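Local atomic coordinates of coat protein (Sulfolobus turreted icosahedral virus, PDB entry 2BBD), a protein that serves as the major coat protein of an archaeal virus, probably building its icosahedral shell, with a fold that points to common ancestry with eukaryotic and bacterial viruses. Residues D119-V128 with G174-P183; Y204-Q214 with T286-Y295. One frame throughout, in Å; residues are numbered along the deposited sequence.

Contact 1: residues D119-V128 with G174-P183; sequences DLARFPATMV and GEMPLATVLP
The Phe123 ring meets Leu182 at its edge, near the ring plane, with Phe123 CE1 3.7 Å from Leu182 CD2, while the selenomethionine methyl of Met176 comes in obliquely. Water 1 also sits in the ring plane at an edge. Tyr68, on strand 61-68, adds an edge-to-face ring contact with Phe123. With chi1 at -165°, Phe123 CG stands anti to the backbone N, which carries the ring across to the tip of Leu182.

The methyl of Met176 is wedged between neighbours: its CE lies 3.5 Å from Val128 CG1, tighter than usual for two carbons, and the Met176 side chain crosses Pro124 at about a right angle. Pro124, centre of an inverse gamma turn, sets its CB 3.6 Å from Pro177 CD. The Met127 side chain slides past Pro177 in the opposite direction, SE to CD 3.7 Å.

Topologically, the chain that carries strand 108-123 turns a corner at residues 121 and 122, and 174-183 leads into strand 182-193 of the eight-stranded sheet. No direct hydrogen bond spans the two segments; waters do the bridging. Water 1 donates to Leu120 O (2.9 Å) and Val181 O (2.7 Å), and water 2 to Arg122 O and Thr180 OG1. At the corner, Asp119 OD2 accepts from Ala121 N at 2.8 Å in an Asx turn.

Contact 2: residues Y204-Q214 with T286-Y295; sequences YLQPGQIYKRQ and THAPSDSIEY
Tyr204 and Asp291 both hold CG anti to their own carbonyl carbon (chi1 -68° for Tyr204), and these torsions stack the carboxylate on the phenol ring, the planes 28° apart. Asp291 CB lies 4.0 Å from the ring centroid and only 6° off its normal, a CH-pi contact, while Ile293 O sits in plane at the ring's edge. Glu294 CB approaches the same ring obliquely; its carboxylate OE1 is hydrogen-bonded to His201 ND1.

Tyr204 and Glu294 form an antiparallel, non-hydrogen-bonded pair joining strand 200-204 to strand 293-299 in the four-stranded antiparallel sheet. The next residue closes the link: Leu205 N donates to Ile293 O at 2.8 Å, nearly straight. Leu205 O accepts from two waters, which accept in turn from Asp291 N and Ser292 N, so water-mediated links extend the pairing past the one direct hydrogen bond.

Gln214, with CG anti to the backbone N and the chain extended beyond it, puts OE1 over the centre of the Tyr295 ring, 3.3 Å from CD2, with amide and ring planes nearly perpendicular. That oxygen is also hydrogen-bonded to Ser307 OG and the amide nitrogen to Tyr233 OH, which fixes the rotation of the group. Nearer the start of the segment, Pro207 CB packs 3.1 Å from Ala288 O. At Gly208 the two segments run close: its CA makes a CA-H...O contact of 3.4 Å with Thr286 O.

Contact 1 closes before contact 2 opens, so the two lie in series along the chain, with centres 22 Å apart and nearest atoms about 6 Å apart without touching. Both reach the eight-stranded mixed sheet, where strands 182-193 and 210-219 each flank strand 303-313. From that shared sheet they go separate ways: contact 1 joins it to strand 108-123, in the sheet that also holds strands 2-13, 145-158 and 29-43, whereas contact 2 connects it with the four-stranded sheet through strands 200-204 and 293-299. The eight-stranded sheet therefore has a different partner sheet at each contact, consistent with the two-jelly-roll build of this capsid-protein lineage.

Contact 1: residues D119-V128 with G174-P183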
loop_
_atom_site.group_PDB
_atom_site.type_symbol
_atom_site.label_atom_id
_atom_site.label_comp_id
_atom_site.label_asym_id
_atom_site.label_seq_id
_atom_site.Cartn_x
_atom_site.Cartn_y
_atom_site.Cartn_z
ATOM N N ASP A 119 -4.143 -6.551 3.524
ATOM C CA ASP A 119 -3.880 -7.501 4.584
ATOM C C ASP A 119 -4.402 -6.858 5.866
ATOM O O ASP A 119 -3.933 -5.804 6.271
ATOM C CB ASP A 119 -2.378 -7.772 4.664
ATOM C CG ASP A 119 -2.019 -8.801 5.719
ATOM O OD1 ASP A 119 -0.841 -9.211 5.742
ATOM O OD2 ASP A 119 -2.894 -9.194 6.525
ATOM N N LEU A 120 -5.402 -7.481 6.481
ATOM C CA LEU A 120 -5.974 -6.957 7.716
ATOM C C LEU A 120 -5.551 -7.777 8.923
ATOM O O LEU A 120 -6.222 -7.740 9.949
ATOM C CB LEU A 120 -7.504 -6.950 7.654
ATOM C CG LEU A 120 -8.213 -5.898 6.798
ATOM C CD1 LEU A 120 -7.970 -6.173 5.331
ATOM C CD2 LEU A 120 -9.700 -5.926 7.105
ATOM N N ALA A 121 -4.449 -8.513 8.804
ATOM C CA ALA A 121 -3.981 -9.352 9.904
ATOM C C ALA A 121 -5.159 -10.269 10.242
ATOM O O ALA A 121 -5.539 -11.120 9.431
ATOM C CB ALA A 121 -3.600 -8.479 11.099
ATOM N N ARG A 122 -5.731 -10.119 11.429
ATOM C CA ARG A 122 -6.907 -10.915 11.775
ATOM C C ARG A 122 -7.860 -9.973 12.488
ATOM O O ARG A 122 -8.007 -10.002 13.702
ATOM C CB ARG A 122 -6.550 -12.110 12.661
ATOM C CG ARG A 122 -7.567 -13.232 12.522
ATOM C CD ARG A 122 -7.255 -14.421 13.407
ATOM N NE ARG A 122 -7.329 -14.073 14.820
ATOM C CZ ARG A 122 -7.237 -14.961 15.805
ATOM N NH1 ARG A 122 -7.069 -16.253 15.526
ATOM N NH2 ARG A 122 -7.319 -14.560 17.067
ATOM N N PHE A 123 -8.488 -9.116 11.690
ATOM C CA PHE A 123 -9.417 -8.094 12.151
ATOM C C PHE A 123 -10.710 -8.662 12.738
ATOM O O PHE A 123 -11.392 -9.466 12.103
ATOM C CB PHE A 123 -9.740 -7.174 10.973
ATOM C CG PHE A 123 -10.397 -5.895 11.361
ATOM C CD1 PHE A 123 -9.678 -4.899 12.005
ATOM C CD2 PHE A 123 -11.744 -5.680 11.077
ATOM C CE1 PHE A 123 -10.291 -3.693 12.367
ATOM C CE2 PHE A 123 -12.368 -4.481 11.431
ATOM C CZ PHE A 123 -11.640 -3.484 12.077
ATOM N N PRO A 124 -11.060 -8.247 13.967
ATOM C CA PRO A 124 -12.276 -8.715 14.648
ATOM C C PRO A 124 -13.506 -7.984 14.097
ATOM O O PRO A 124 -14.170 -7.209 14.801
ATOM C CB PRO A 124 -11.988 -8.382 16.107
ATOM C CG PRO A 124 -11.242 -7.073 15.994
ATOM C CD PRO A 124 -10.301 -7.302 14.813
ATOM N N ALA A 125 -13.801 -8.246 12.828
ATOM C CA ALA A 125 -14.900 -7.594 12.128
ATOM C C ALA A 125 -16.266 -7.738 12.787
ATOM O O ALA A 125 -17.081 -6.825 12.725
ATOM C CB ALA A 125 -14.956 -8.095 10.693
ATOM N N THR A 126 -16.517 -8.876 13.419
ATOM C CA THR A 126 -17.800 -9.103 14.073
ATOM C C THR A 126 -17.965 -8.259 15.339
ATOM O O THR A 126 -19.034 -8.233 15.939
ATOM C CB THR A 126 -17.977 -10.587 14.438
ATOM O OG1 THR A 126 -16.912 -11.000 15.302
ATOM C CG2 THR A 126 -17.961 -11.447 13.182
HETATM N N MSE A 127 -16.915 -7.545 15.731
HETATM C CA MSE A 127 -16.976 -6.729 16.935
HETATM C C MSE A 127 -16.985 -5.228 16.673
HETATM O O MSE A 127 -17.063 -4.425 17.609
HETATM C CB MSE A 127 -15.812 -7.104 17.856
HETATM C CG MSE A 127 -15.914 -8.536 18.370
HETATM SE SE MSE A 127 -14.505 -9.065 19.590
HETATM C CE MSE A 127 -15.082 -8.074 21.157
ATOM N N VAL A 128 -16.922 -4.846 15.402
ATOM C CA VAL A 128 -16.919 -3.432 15.042
ATOM C C VAL A 128 -18.102 -3.106 14.133
ATOM O O VAL A 128 -18.811 -4.002 13.678
ATOM C CB VAL A 128 -15.610 -3.033 14.307
ATOM C CG1 VAL A 128 -14.391 -3.432 15.133
ATOM C CG2 VAL A 128 -15.569 -3.683 12.936
ATOM N N GLY A 174 -12.832 -4.054 26.617
ATOM C CA GLY A 174 -13.768 -5.033 26.088
ATOM C C GLY A 174 -14.213 -4.859 24.641
ATOM O O GLY A 174 -15.126 -5.544 24.192
ATOM N N GLU A 175 -13.570 -3.957 23.905
ATOM C CA GLU A 175 -13.933 -3.717 22.509
ATOM C C GLU A 175 -13.436 -4.774 21.521
ATOM O O GLU A 175 -14.190 -5.221 20.659
ATOM C CB GLU A 175 -13.444 -2.336 22.073
ATOM C CG GLU A 175 -14.069 -1.205 22.876
ATOM C CD GLU A 175 -13.747 0.174 22.319
ATOM O OE1 GLU A 175 -14.131 1.174 22.968
ATOM O OE2 GLU A 175 -13.118 0.265 21.241
HETATM N N MSE A 176 -12.176 -5.179 21.644
HETATM C CA MSE A 176 -11.612 -6.178 20.738
HETATM C C MSE A 176 -10.760 -7.198 21.473
HETATM O O MSE A 176 -10.430 -7.019 22.643
HETATM C CB MSE A 176 -10.710 -5.517 19.691
HETATM C CG MSE A 176 -11.293 -4.344 18.941
HETATM SE SE MSE A 176 -9.947 -3.701 17.661
HETATM C CE MSE A 176 -11.130 -3.051 16.261
ATOM N N PRO A 177 -10.384 -8.289 20.784
ATOM C CA PRO A 177 -9.552 -9.298 21.441
ATOM C C PRO A 177 -8.244 -8.646 21.888
ATOM O O PRO A 177 -7.755 -7.706 21.247
ATOM C CB PRO A 177 -9.335 -10.337 20.342
ATOM C CG PRO A 177 -10.600 -10.249 19.551
ATOM C CD PRO A 177 -10.843 -8.759 19.464
ATOM N N LEU A 178 -7.690 -9.139 22.993
ATOM C CA LEU A 178 -6.439 -8.620 23.536
ATOM C C LEU A 178 -5.291 -8.751 22.536
ATOM O O LEU A 178 -4.505 -7.822 22.367
ATOM C CB LEU A 178 -6.072 -9.374 24.820
ATOM C CG LEU A 178 -4.808 -8.935 25.565
ATOM C CD1 LEU A 178 -5.047 -7.574 26.216
ATOM C CD2 LEU A 178 -4.456 -9.975 26.633
ATOM N N ALA A 179 -5.203 -9.909 21.884
ATOM C CA ALA A 179 -4.143 -10.188 20.915
ATOM C C ALA A 179 -4.393 -9.589 19.529
ATOM O O ALA A 179 -3.983 -10.159 18.513
ATOM C CB ALA A 179 -3.948 -11.702 20.786
ATOM N N THR A 180 -5.046 -8.436 19.484
ATOM C CA THR A 180 -5.348 -7.803 18.211
ATOM C C THR A 180 -4.225 -6.945 17.624
ATOM O O THR A 180 -3.661 -6.080 18.298
ATOM C CB THR A 180 -6.619 -6.924 18.319
ATOM O OG1 THR A 180 -7.767 -7.761 18.514
ATOM C CG2 THR A 180 -6.809 -6.087 17.044
ATOM N N VAL A 181 -3.915 -7.203 16.356
ATOM C CA VAL A 181 -2.921 -6.436 15.623
ATOM C C VAL A 181 -3.692 -5.709 14.518
ATOM O O VAL A 181 -4.271 -6.343 13.636
ATOM C CB VAL A 181 -1.844 -7.339 14.970
ATOM C CG1 VAL A 181 -0.857 -6.481 14.190
ATOM C CG2 VAL A 181 -1.110 -8.139 16.037
ATOM N N LEU A 182 -3.703 -4.384 14.581
ATOM C CA LEU A 182 -4.401 -3.564 13.593
ATOM C C LEU A 182 -3.462 -2.957 12.551
ATOM O O LEU A 182 -2.569 -2.182 12.888
ATOM C CB LEU A 182 -5.141 -2.414 14.281
ATOM C CG LEU A 182 -6.259 -2.755 15.266
ATOM C CD1 LEU A 182 -6.847 -1.468 15.831
ATOM C CD2 LEU A 182 -7.326 -3.571 14.555
ATOM N N PRO A 183 -3.651 -3.303 11.271
ATOM C CA PRO A 183 -2.776 -2.729 10.251
ATOM C C PRO A 183 -3.034 -1.228 10.139
ATOM O O PRO A 183 -4.158 -0.771 10.346
ATOM C CB PRO A 183 -3.171 -3.494 8.988
ATOM C CG PRO A 183 -4.622 -3.810 9.231
ATOM C CD PRO A 183 -4.613 -4.244 10.672
HETATM O O HOH W 1 -6.710 -6.621 12.560
HETATM O O HOH W 2 -8.448 -9.669 16.739
HETATM O O HOH W 3 -5.214 -9.088 14.731
#

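Contact 2: residues Y204-Q214 with T286-Y295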
loop_
_atom_site.group_PDB
_atom_site.type_symbol
_atom_site.label_atom_id
_atom_site.label_comp_id
_atom_site.label_asym_id
_atom_site.label_seq_id
_atom_site.Cartn_x
_atom_site.Cartn_y
_atom_site.Cartn_z
ATOM N N TYR A 204 9.652 12.910 8.721
ATOM C CA TYR A 204 9.884 12.215 9.987
ATOM C C TYR A 204 8.838 11.117 10.072
ATOM O O TYR A 204 7.726 11.280 9.570
ATOM C CB TYR A 204 9.690 13.154 11.182
ATOM C CG TYR A 204 10.721 14.256 11.306
ATOM C CD1 TYR A 204 12.027 13.980 11.720
ATOM C CD2 TYR A 204 10.386 15.575 11.010
ATOM C CE1 TYR A 204 12.976 15.003 11.832
ATOM C CE2 TYR A 204 11.317 16.597 11.119
ATOM C CZ TYR A 204 12.609 16.308 11.527
ATOM O OH TYR A 204 13.527 17.333 11.605
ATOM N N LEU A 205 9.194 9.991 10.675
ATOM C CA LEU A 205 8.226 8.913 10.839
ATOM C C LEU A 205 7.457 9.261 12.106
ATOM O O LEU A 205 8.061 9.554 13.137
ATOM C CB LEU A 205 8.915 7.563 11.041
ATOM C CG LEU A 205 9.989 7.098 10.058
ATOM C CD1 LEU A 205 10.107 5.587 10.167
ATOM C CD2 LEU A 205 9.643 7.508 8.640
ATOM N N GLN A 206 6.134 9.248 12.041
ATOM C CA GLN A 206 5.357 9.567 13.228
ATOM C C GLN A 206 5.348 8.402 14.193
ATOM O O GLN A 206 5.367 7.243 13.789
ATOM C CB GLN A 206 3.926 9.923 12.855
ATOM C CG GLN A 206 3.204 8.829 12.119
ATOM C CD GLN A 206 1.792 9.231 11.753
ATOM O OE1 GLN A 206 0.909 9.303 12.612
ATOM N NE2 GLN A 206 1.573 9.514 10.473
ATOM N N PRO A 207 5.339 8.697 15.495
ATOM C CA PRO A 207 5.321 7.633 16.496
ATOM C C PRO A 207 3.876 7.152 16.652
ATOM O O PRO A 207 2.972 7.694 16.021
ATOM C CB PRO A 207 5.837 8.339 17.741
ATOM C CG PRO A 207 5.218 9.696 17.605
ATOM C CD PRO A 207 5.448 10.021 16.133
ATOM N N GLY A 208 3.664 6.140 17.484
ATOM C CA GLY A 208 2.323 5.630 17.697
ATOM C C GLY A 208 2.006 4.406 16.858
ATOM O O GLY A 208 0.865 3.939 16.821
ATOM N N GLN A 209 3.014 3.886 16.169
ATOM C CA GLN A 209 2.820 2.705 15.341
ATOM C C GLN A 209 4.126 1.929 15.231
ATOM O O GLN A 209 5.194 2.429 15.589
ATOM C CB GLN A 209 2.327 3.105 13.941
ATOM C CG GLN A 209 3.291 3.995 13.170
ATOM C CD GLN A 209 2.720 4.499 11.843
ATOM O OE1 GLN A 209 2.982 3.930 10.784
ATOM N NE2 GLN A 209 1.927 5.569 11.907
ATOM N N ILE A 210 4.024 0.701 14.739
ATOM C CA ILE A 210 5.173 -0.165 14.558
ATOM C C ILE A 210 5.385 -0.286 13.049
ATOM O O ILE A 210 4.494 -0.747 12.331
ATOM C CB ILE A 210 4.893 -1.547 15.189
ATOM C CG1 ILE A 210 4.618 -1.368 16.690
ATOM C CG2 ILE A 210 6.074 -2.479 14.978
ATOM C CD1 ILE A 210 4.018 -2.575 17.370
ATOM N N TYR A 211 6.556 0.150 12.576
ATOM C CA TYR A 211 6.898 0.125 11.150
ATOM C C TYR A 211 7.510 -1.189 10.694
ATOM O O TYR A 211 8.531 -1.636 11.219
ATOM C CB TYR A 211 7.863 1.270 10.828
ATOM C CG TYR A 211 7.238 2.638 10.950
ATOM C CD1 TYR A 211 6.831 3.347 9.820
ATOM C CD2 TYR A 211 7.020 3.217 12.203
ATOM C CE1 TYR A 211 6.224 4.596 9.932
ATOM C CE2 TYR A 211 6.415 4.466 12.324
ATOM C CZ TYR A 211 6.018 5.144 11.187
ATOM O OH TYR A 211 5.394 6.364 11.309
ATOM N N LYS A 212 6.879 -1.812 9.710
ATOM C CA LYS A 212 7.383 -3.070 9.192
ATOM C C LYS A 212 8.217 -2.790 7.941
ATOM O O LYS A 212 9.380 -3.176 7.862
ATOM C CB LYS A 212 6.222 -4.017 8.874
ATOM C CG LYS A 212 6.664 -5.348 8.307
ATOM C CD LYS A 212 5.474 -6.275 8.071
ATOM C CE LYS A 212 5.913 -7.565 7.401
ATOM N NZ LYS A 212 4.753 -8.401 6.968
ATOM N N ARG A 213 7.628 -2.120 6.959
ATOM C CA ARG A 213 8.374 -1.804 5.753
ATOM C C ARG A 213 7.888 -0.520 5.107
ATOM O O ARG A 213 6.734 -0.111 5.280
ATOM C CB ARG A 213 8.305 -2.959 4.753
ATOM C CG ARG A 213 6.931 -3.238 4.201
ATOM C CD ARG A 213 6.953 -4.502 3.377
ATOM N NE ARG A 213 7.500 -5.607 4.156
ATOM C CZ ARG A 213 7.195 -6.885 3.959
ATOM N NH1 ARG A 213 6.341 -7.226 3.002
ATOM N NH2 ARG A 213 7.735 -7.823 4.728
ATOM N N GLN A 214 8.789 0.125 4.375
ATOM C CA GLN A 214 8.474 1.374 3.715
ATOM C C GLN A 214 8.733 1.299 2.224
ATOM O O GLN A 214 9.840 0.954 1.792
ATOM C CB GLN A 214 9.315 2.493 4.312
ATOM C CG GLN A 214 9.027 3.869 3.747
ATOM C CD GLN A 214 10.089 4.872 4.130
ATOM O OE1 GLN A 214 9.915 6.084 3.961
ATOM N NE2 GLN A 214 11.209 4.372 4.643
ATOM N N THR A 286 5.783 2.929 18.969
ATOM C CA THR A 286 4.528 3.105 19.702
ATOM C C THR A 286 4.563 4.230 20.735
ATOM O O THR A 286 3.638 5.036 20.807
ATOM C CB THR A 286 4.107 1.807 20.416
ATOM O OG1 THR A 286 4.016 0.743 19.461
ATOM C CG2 THR A 286 2.746 1.984 21.083
ATOM N N HIS A 287 5.621 4.293 21.534
ATOM C CA HIS A 287 5.722 5.338 22.547
ATOM C C HIS A 287 6.923 6.261 22.342
ATOM O O HIS A 287 7.330 6.980 23.255
ATOM C CB HIS A 287 5.775 4.710 23.944
ATOM C CG HIS A 287 4.499 4.036 24.356
ATOM N ND1 HIS A 287 3.303 4.713 24.467
ATOM C CD2 HIS A 287 4.238 2.752 24.699
ATOM C CE1 HIS A 287 2.360 3.875 24.860
ATOM N NE2 HIS A 287 2.901 2.678 25.009
ATOM N N ALA A 288 7.475 6.249 21.135
ATOM C CA ALA A 288 8.625 7.081 20.810
ATOM C C ALA A 288 8.237 8.554 20.696
ATOM O O ALA A 288 7.067 8.881 20.506
ATOM C CB ALA A 288 9.256 6.603 19.494
ATOM N N PRO A 289 9.218 9.462 20.833
ATOM C CA PRO A 289 8.972 10.904 20.736
ATOM C C PRO A 289 8.748 11.247 19.266
ATOM O O PRO A 289 9.154 10.489 18.383
ATOM C CB PRO A 289 10.275 11.521 21.258
ATOM C CG PRO A 289 10.883 10.436 22.094
ATOM C CD PRO A 289 10.592 9.203 21.291
ATOM N N SER A 290 8.118 12.381 18.995
ATOM C CA SER A 290 7.876 12.774 17.618
ATOM C C SER A 290 9.130 13.431 17.037
ATOM O O SER A 290 10.003 13.879 17.778
ATOM C CB SER A 290 6.696 13.743 17.551
ATOM O OG SER A 290 6.992 14.942 18.243
ATOM N N ASP A 291 9.221 13.468 15.710
ATOM C CA ASP A 291 10.358 14.076 15.023
ATOM C C ASP A 291 11.711 13.549 15.489
ATOM O O ASP A 291 12.658 14.318 15.665
ATOM C CB ASP A 291 10.310 15.589 15.213
ATOM C CG ASP A 291 9.004 16.180 14.752
ATOM O OD1 ASP A 291 8.747 17.367 15.041
ATOM O OD2 ASP A 291 8.234 15.454 14.091
ATOM N N SER A 292 11.812 12.241 15.678
ATOM C CA SER A 292 13.057 11.649 16.139
ATOM C C SER A 292 13.755 10.807 15.078
ATOM O O SER A 292 14.964 10.591 15.145
ATOM C CB SER A 292 12.792 10.806 17.384
ATOM O OG SER A 292 12.274 11.620 18.422
ATOM N N ILE A 293 12.992 10.323 14.106
ATOM C CA ILE A 293 13.565 9.519 13.038
ATOM C C ILE A 293 13.047 10.037 11.704
ATOM O O ILE A 293 11.843 10.200 11.510
ATOM C CB ILE A 293 13.206 8.029 13.196
ATOM C CG1 ILE A 293 13.566 7.558 14.612
ATOM C CG2 ILE A 293 13.978 7.203 12.176
ATOM C CD1 ILE A 293 13.302 6.074 14.870
ATOM N N GLU A 294 13.976 10.309 10.795
ATOM C CA GLU A 294 13.662 10.832 9.474
ATOM C C GLU A 294 14.217 9.922 8.393
ATOM O O GLU A 294 15.133 9.132 8.642
ATOM C CB GLU A 294 14.312 12.207 9.300
ATOM C CG GLU A 294 15.815 12.185 9.610
ATOM C CD GLU A 294 16.571 13.419 9.141
ATOM O OE1 GLU A 294 15.988 14.527 9.123
ATOM O OE2 GLU A 294 17.768 13.282 8.804
ATOM N N TYR A 295 13.650 10.014 7.195
ATOM C CA TYR A 295 14.191 9.261 6.074
ATOM C C TYR A 295 14.612 10.354 5.089
ATOM O O TYR A 295 13.911 11.355 4.916
ATOM C CB TYR A 295 13.170 8.264 5.496
ATOM C CG TYR A 295 12.143 8.790 4.518
ATOM C CD1 TYR A 295 12.424 8.867 3.158
ATOM C CD2 TYR A 295 10.860 9.136 4.948
ATOM C CE1 TYR A 295 11.451 9.270 2.245
ATOM C CE2 TYR A 295 9.885 9.537 4.047
ATOM C CZ TYR A 295 10.184 9.603 2.700
ATOM O OH TYR A 295 9.221 10.016 1.809
HETATM O O HOH W 4 7.184 12.179 14.019
HETATM O O HOH W 5 10.232 10.301 14.718
#